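Local atomic coordinates of ancestral congerin Con-anc (PDB entry 3AJZ), a protein that is a reconstructed ancestral fish galectin that binds beta-galactoside sugars, here holding a glycan with a terminal galactose in its pocket. Residues D40-I46 / L61-D67. Residues are numbered along the deposited sequence; the frame is centred on the assembly and turned at random. Where two conformers were deposited one is given.
Sequences DSIALHI and LNSMVDD. With GAL (beta-D-galactopyranose), chain B.
Met64 and Ile42 face each other as an antiparallel hydrogen-bonded pair, Met64 N giving a nearly straight bond to Ile42 O (2.8 Å, 171° at the hydrogen) and the amide of Ile42 returning one to Met64 O. Met64 crosses Ile42 at a slant; its CG, turned away from the backbone N (chi1 159°), brings the sulfur SD to 3.9 Å from the Ile42 terminal methyl CD1 and itself comes near Asp40 O. Asp40 O accepts the amide N of Asp67 (2.8 Å), the donor lying in the carbonyl plane, beyond the strand end where the chain turns through Asp66. The carboxylates of Asp40 and Asp67 come close without bonding, OD2 to OD2 3.4 Å with their planes 49° apart; a water donates to Asp40 OD2 and Asp67 OD1 and should ease the repulsion. Strands 42-49 and 58-65 form a hairpin in the galectin beta-sandwich, and a classic bulge at Ala43 and Leu44, both opposite Val35 of the other neighbouring strand, shifts the register by one residue. Past the bulge His45 pairs with Asn62 through bonds in both directions, and both side chains stand on the sugar-binding face with Met64. The ring of His45 offers its edge to galactose, NE2 lying 2.8 Å from O4, and Asn34 OD1 is hydrogen-bonded to ND1, which should fix the ring's rotation. Asn62 ND2 donates almost linearly to galactose O6 (2.9 Å), while its OD1 takes the amide of Ser63 from above the carbonyl plane and a further bond from Arg112. On the reverse face Leu61 CD2 approaches Leu44 CD1 and Ile46 CG2, each at 4.4 Å, against Phe109 and Ile99 of the opposing sheet.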
ATOM      1  N   ASP A  40      -6.498   3.837  17.818  1.00 28.12           N
ATOM      2  CA  ASP A  40      -7.859   4.407  17.837  1.00 26.70           C
ATOM      3  C   ASP A  40      -7.897   5.899  17.486  1.00 24.42           C
ATOM      4  O   ASP A  40      -8.795   6.647  17.889  1.00 23.95           O
ATOM      5  CB  ASP A  40      -8.561   4.069  19.149  1.00 28.44           C
ATOM      6  CG  ASP A  40      -8.787   2.571  19.302  1.00 31.09           C
ATOM      7  OD1 ASP A  40      -8.284   2.012  20.299  1.00 36.35           O
ATOM      8  OD2 ASP A  40      -9.438   1.960  18.417  1.00 33.30           O
ATOM      9  N   SER A  41      -6.912   6.310  16.693  1.00 21.70           N
ATOM     10  CA  SER A  41      -6.735   7.711  16.352  0.50 20.05           C
ATOM     11  C   SER A  41      -6.478   7.857  14.866  1.00 19.12           C
ATOM     12  O   SER A  41      -6.034   6.923  14.221  1.00 18.98           O
ATOM     13  CB  SER A  41      -5.585   8.343  17.146  0.50 20.14           C
ATOM     14  OG  SER A  41      -4.320   7.804  16.787  0.50 20.64           O
ATOM     15  N   ILE A  42      -6.782   9.035  14.340  1.00 16.19           N
ATOM     16  CA  ILE A  42      -6.504   9.387  12.956  1.00 14.67           C
ATOM     17  C   ILE A  42      -5.976  10.811  13.037  1.00 13.38           C
ATOM     18  O   ILE A  42      -6.677  11.726  13.485  1.00 12.53           O
ATOM     19  CB  ILE A  42      -7.791   9.415  12.109  1.00 12.43           C
ATOM     20  CG1 ILE A  42      -8.478   8.041  12.101  1.00 15.49           C
ATOM     21  CG2 ILE A  42      -7.446   9.857  10.666  1.00 13.20           C
ATOM     22  CD1 ILE A  42      -9.912   8.067  11.549  1.00 15.65           C
ATOM     23  N   ALA A  43      -4.733  11.008  12.627  1.00 12.20           N
ATOM     24  CA  ALA A  43      -4.107  12.325  12.699  1.00 11.38           C
ATOM     25  C   ALA A  43      -4.684  13.268  11.648  1.00 10.87           C
ATOM     26  O   ALA A  43      -4.838  14.483  11.870  1.00 11.54           O
ATOM     27  CB  ALA A  43      -2.558  12.198  12.535  1.00 11.97           C
ATOM     28  N   LEU A  44      -4.955  12.696  10.474  1.00 10.96           N
ATOM     29  CA  LEU A  44      -5.444  13.473   9.358  1.00 10.88           C
ATOM     30  C   LEU A  44      -6.494  12.652   8.641  1.00 10.88           C
ATOM     31  O   LEU A  44      -6.204  11.577   8.087  1.00 11.43           O
ATOM     32  CB  LEU A  44      -4.276  13.812   8.417  1.00 10.37           C
ATOM     33  CG  LEU A  44      -4.722  14.532   7.150  1.00 11.39           C
ATOM     34  CD1 LEU A  44      -5.391  15.908   7.418  1.00 13.00           C
ATOM     35  CD2 LEU A  44      -3.566  14.711   6.200  1.00 13.53           C
ATOM     36  N   HIS A  45      -7.739  13.142   8.690  1.00 10.26           N
ATOM     37  CA  HIS A  45      -8.890  12.591   7.984  1.00 10.45           C
ATOM     38  C   HIS A  45      -9.300  13.601   6.950  1.00 10.53           C
ATOM     39  O   HIS A  45      -9.585  14.752   7.279  1.00 10.74           O
ATOM     40  CB  HIS A  45     -10.026  12.389   8.995  1.00 11.38           C
ATOM     41  CG  HIS A  45     -11.368  12.078   8.391  1.00 11.22           C
ATOM     42  ND1 HIS A  45     -11.707  10.849   7.850  1.00 10.90           N
ATOM     43  CD2 HIS A  45     -12.513  12.820   8.370  1.00 10.87           C
ATOM     44  CE1 HIS A  45     -12.988  10.861   7.505  1.00 12.19           C
ATOM     45  NE2 HIS A  45     -13.496  12.049   7.794  1.00 12.10           N
ATOM     46  N   ILE A  46      -9.302  13.188   5.684  1.00 10.97           N
ATOM     47  CA  ILE A  46      -9.678  14.080   4.585  1.00 11.36           C
ATOM     48  C   ILE A  46     -10.896  13.454   3.957  1.00 11.28           C
ATOM     49  O   ILE A  46     -10.774  12.428   3.289  1.00 11.58           O
ATOM     50  CB  ILE A  46      -8.556  14.155   3.519  1.00 11.91           C
ATOM     51  CG1 ILE A  46      -7.175  14.394   4.159  1.00 12.06           C
ATOM     52  CG2 ILE A  46      -8.897  15.248   2.508  1.00 12.77           C
ATOM     53  CD1 ILE A  46      -6.017  14.110   3.179  1.00 13.84           C
ATOM     54  N   LEU A  61     -12.192  18.214   6.711  1.00 13.03           N
ATOM     55  CA  LEU A  61     -10.971  17.741   7.336  1.00 12.30           C
ATOM     56  C   LEU A  61     -11.166  17.661   8.843  1.00 13.07           C
ATOM     57  O   LEU A  61     -11.784  18.536   9.477  1.00 13.01           O
ATOM     58  CB  LEU A  61      -9.761  18.628   6.995  1.00 13.88           C
ATOM     59  CG  LEU A  61      -9.534  18.729   5.485  1.00 14.82           C
ATOM     60  CD1 LEU A  61     -10.204  19.995   4.892  1.00 15.95           C
ATOM     61  CD2 LEU A  61      -8.054  18.689   5.194  1.00 16.67           C
ATOM     62  N   ASN A  62     -10.629  16.620   9.441  1.00 11.68           N
ATOM     63  CA  ASN A  62     -10.678  16.483  10.879  1.00 12.07           C
ATOM     64  C   ASN A  62      -9.592  15.514  11.351  1.00 12.18           C
ATOM     65  O   ASN A  62      -8.785  14.987  10.580  1.00 12.51           O
ATOM     66  CB  ASN A  62     -12.085  16.063  11.301  1.00 11.91           C
ATOM     67  CG  ASN A  62     -12.452  16.517  12.726  1.00 12.58           C
ATOM     68  OD1 ASN A  62     -11.620  17.046  13.468  1.00 13.10           O
ATOM     69  ND2 ASN A  62     -13.728  16.324  13.092  1.00 14.39           N
ATOM     70  N   SER A  63      -9.532  15.312  12.654  1.00 12.06           N
ATOM     71  CA  SER A  63      -8.712  14.330  13.311  1.00 11.55           C
ATOM     72  C   SER A  63      -9.563  13.599  14.333  1.00 12.82           C
ATOM     73  O   SER A  63     -10.625  14.099  14.736  1.00 13.55           O
ATOM     74  CB  SER A  63      -7.531  15.001  14.018  1.00 11.69           C
ATOM     75  OG  SER A  63      -7.999  16.087  14.845  1.00 11.62           O
ATOM     76  N   MET A  64      -9.110  12.422  14.726  1.00 12.53           N
ATOM     77  CA  MET A  64      -9.812  11.589  15.706  1.00 14.00           C
ATOM     78  C   MET A  64      -8.837  11.156  16.788  1.00 15.02           C
ATOM     79  O   MET A  64      -7.772  10.612  16.501  1.00 15.17           O
ATOM     80  CB  MET A  64     -10.414  10.358  15.007  1.00 13.95           C
ATOM     81  CG  MET A  64     -10.705   9.192  15.972  1.00 16.47           C
ATOM     82  SD  MET A  64     -11.381   7.742  15.119  1.00 21.23           S
ATOM     83  CE  MET A  64     -12.913   8.370  14.646  1.00 15.63           C
ATOM     84  N   VAL A  65      -9.248  11.339  18.042  1.00 14.41           N
ATOM     85  CA  VAL A  65      -8.434  10.986  19.181  1.00 16.11           C
ATOM     86  C   VAL A  65      -9.268  10.003  19.954  1.00 17.97           C
ATOM     87  O   VAL A  65     -10.381  10.327  20.328  1.00 17.59           O
ATOM     88  CB  VAL A  65      -8.118  12.214  20.052  1.00 15.86           C
ATOM     89  CG1 VAL A  65      -7.383  11.774  21.350  1.00 16.74           C
ATOM     90  CG2 VAL A  65      -7.308  13.235  19.269  1.00 17.78           C
ATOM     91  N   ASP A  66      -8.716   8.809  20.167  1.00 19.89           N
ATOM     92  CA  ASP A  66      -9.377   7.739  20.937  1.00 22.73           C
ATOM     93  C   ASP A  66     -10.850   7.614  20.557  1.00 22.49           C
ATOM     94  O   ASP A  66     -11.759   7.709  21.398  1.00 22.12           O
ATOM     95  CB  ASP A  66      -9.128   7.949  22.435  1.00 23.96           C
ATOM     96  CG  ASP A  66      -7.620   7.961  22.776  1.00 28.02           C
ATOM     97  OD1 ASP A  66      -6.872   7.118  22.212  1.00 32.72           O
ATOM     98  OD2 ASP A  66      -7.165   8.816  23.576  1.00 32.88           O
ATOM     99  N   ASP A  67     -11.073   7.431  19.252  1.00 21.92           N
ATOM    100  CA  ASP A  67     -12.406   7.261  18.656  1.00 22.25           C
ATOM    101  C   ASP A  67     -13.352   8.459  18.659  1.00 20.30           C
ATOM    102  O   ASP A  67     -14.506   8.324  18.272  1.00 22.29           O
ATOM    103  CB  ASP A  67     -13.107   6.001  19.201  1.00 23.27           C
ATOM    104  CG  ASP A  67     -12.440   4.732  18.731  1.00 28.96           C
ATOM    105  OD1 ASP A  67     -12.334   4.555  17.492  1.00 33.77           O
ATOM    106  OD2 ASP A  67     -12.019   3.921  19.592  1.00 34.95           O
TER
HETATM  107  C1  GAL B   2     -18.945  12.924  10.447  1.00 13.30           C
HETATM  108  C2  GAL B   2     -18.815  11.582   9.693  1.00 12.81           C
HETATM  109  C3  GAL B   2     -17.494  10.893  10.019  1.00 12.54           C
HETATM  110  C4  GAL B   2     -16.348  11.884   9.760  1.00 13.04           C
HETATM  111  C5  GAL B   2     -16.615  13.125  10.630  1.00 12.74           C
HETATM  112  C6  GAL B   2     -15.524  14.164  10.461  1.00 13.66           C
HETATM  113  O2  GAL B   2     -19.909  10.715  10.007  1.00 13.27           O
HETATM  114  O3  GAL B   2     -17.358   9.746   9.217  1.00 13.57           O
HETATM  115  O4  GAL B   2     -16.284  12.165   8.370  1.00 12.41           O
HETATM  116  O5  GAL B   2     -17.827  13.775  10.252  1.00 12.95           O
HETATM  117  O6  GAL B   2     -15.734  15.248  11.353  1.00 13.98           O
HETATM  118  O   HOH W   1      -5.579   5.489  19.932  1.00 35.47           O
HETATM  119  O   HOH W   2     -11.047   2.541  16.470  1.00 46.34           O